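Side-chain contact in protein of uncharacterized function (DUF1076) (Salmonella typhi, PDB 6IAI), which is a type III secretion effector that acts as an E3/E4 ubiquitin ligase and binds K48- and K63-linked diubiquitin, the present chain being its N-terminal part: residues Ile52-Gly56 against Arg57-Val61. Residues are numbered along the deposited sequence; the frame is centred on the assembly and turned at random.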
# COMPACT_ATOMS: atom_id res chain seq x y z
N ILE A 52 -2.25 10.86 6.21
CA ILE A 52 -2.40 12.22 6.74
C ILE A 52 -2.23 12.23 8.28
O ILE A 52 -1.40 12.98 8.80
CB ILE A 52 -3.72 12.89 6.26
CG1 ILE A 52 -3.63 13.27 4.77
CG2 ILE A 52 -4.02 14.14 7.11
CD1 ILE A 52 -4.96 13.41 4.08
N GLN A 53 -2.98 11.35 8.99
CA GLN A 53 -2.93 11.23 10.45
C GLN A 53 -1.54 10.91 10.98
O GLN A 53 -1.26 11.18 12.15
CB GLN A 53 -3.96 10.20 10.97
CG GLN A 53 -5.43 10.65 10.89
CD GLN A 53 -6.41 9.47 10.86
OE1 GLN A 53 -6.06 8.28 11.03
NE2 GLN A 53 -7.67 9.76 10.53
N ASN A 54 -0.65 10.35 10.12
CA ASN A 54 0.70 9.97 10.50
C ASN A 54 1.76 11.05 10.13
O ASN A 54 2.96 10.81 10.24
CB ASN A 54 1.02 8.58 9.92
CG ASN A 54 1.88 7.71 10.82
OD1 ASN A 54 1.62 7.54 12.00
ND2 ASN A 54 2.89 7.07 10.28
N GLY A 55 1.26 12.22 9.73
CA GLY A 55 2.00 13.43 9.37
C GLY A 55 3.31 13.28 8.64
O GLY A 55 4.34 13.76 9.14
N GLY A 56 3.28 12.66 7.45
CA GLY A 56 4.47 12.49 6.61
C GLY A 56 5.32 11.28 6.93
O GLY A 56 6.28 10.99 6.20
N ARG A 57 5.02 10.58 8.03
CA ARG A 57 5.72 9.35 8.41
C ARG A 57 5.05 8.22 7.69
O ARG A 57 3.83 8.24 7.50
CB ARG A 57 5.70 9.10 9.94
CG ARG A 57 6.68 9.99 10.67
CD ARG A 57 6.51 9.96 12.20
NE ARG A 57 5.25 10.59 12.61
CZ ARG A 57 5.05 11.91 12.70
NH1 ARG A 57 6.02 12.76 12.41
NH2 ARG A 57 3.86 12.38 13.08
N LYS A 58 5.83 7.26 7.25
CA LYS A 58 5.34 6.14 6.48
C LYS A 58 4.38 5.21 7.22
O LYS A 58 4.58 4.87 8.40
CB LYS A 58 6.53 5.33 5.93
CG LYS A 58 7.15 5.98 4.70
CD LYS A 58 8.50 5.36 4.38
CE LYS A 58 9.08 5.90 3.10
NZ LYS A 58 10.41 5.31 2.80
N ILE A 59 3.32 4.79 6.51
CA ILE A 59 2.40 3.75 6.90
C ILE A 59 2.66 2.61 5.90
O ILE A 59 3.20 2.85 4.81
CB ILE A 59 0.90 4.18 6.94
CG1 ILE A 59 0.33 4.47 5.55
CG2 ILE A 59 0.67 5.34 7.91
CD1 ILE A 59 -1.16 4.31 5.43
N GLN A 60 2.26 1.38 6.24
CA GLN A 60 2.40 0.24 5.32
C GLN A 60 1.06 -0.17 4.79
O GLN A 60 0.05 -0.12 5.51
CB GLN A 60 3.11 -0.92 5.99
CG GLN A 60 4.60 -0.65 6.14
CD GLN A 60 5.23 -1.75 6.88
OE1 GLN A 60 5.58 -2.77 6.30
NE2 GLN A 60 5.38 -1.58 8.19
N VAL A 61 1.04 -0.56 3.51
CA VAL A 61 -0.16 -0.97 2.80
C VAL A 61 0.12 -2.32 2.12
O VAL A 61 1.09 -2.45 1.36
CB VAL A 61 -0.68 0.13 1.83
CG1 VAL A 61 -1.84 -0.38 0.97
CG2 VAL A 61 -1.12 1.38 2.60
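Asn54 and Arg57 are the first and last residues of a type I' beta turn that carries the chain from helix 41-53 towards strand 59-63. The turn is closed by Arg57 N, which donates to Asn54 O at 3.0 Å with an N-H...O angle of 155°. Gly55 and Gly56 fill the two central positions. Both have positive phi, as this turn type requires and as glycine readily adopts. Two residues earlier, Gly55 N donates to Ile52 O.

The side chain of Asn54 closes the turn a second time. Its ND2 donates to Arg57 O over 3.2 Å. The N-H points nearly straight at the oxygen, yet it arrives from well above the carbonyl plane. Asn54 and Arg57 thus hold each other by two bonds, one between main chains and one from the amide. The amide also lies against Ile59, whose CG2 methyl is 3.7 Å from ND2 and about as far from CB of Asn54. The two side chains meet at an oblique angle, and it is the CG2 branch, set anti to the carbonyl carbon of Ile59, that does the touching.

Arg57 folds back over the turn. Its chain bends at chi3 (-68°), which brings the guanidinium over Asn54 O. That oxygen sits 3.0 Å above the guanidinium plane, towards the rim of the group. The approach is through a face, and the nearby NE and NH2 make no hydrogen bond to it.

The turn is the surface link between helix and second strand in the beta-alpha-beta unit of strand 22-25, helix 41-53 and strand 59-63. Gly56 N makes a weak hydrogen bond to Asn72 OD1. Beyond the turn, buried Ile59 touches Thr50 of the helix, Leu23 of strand 22-25 and Val70 of strand 66-71.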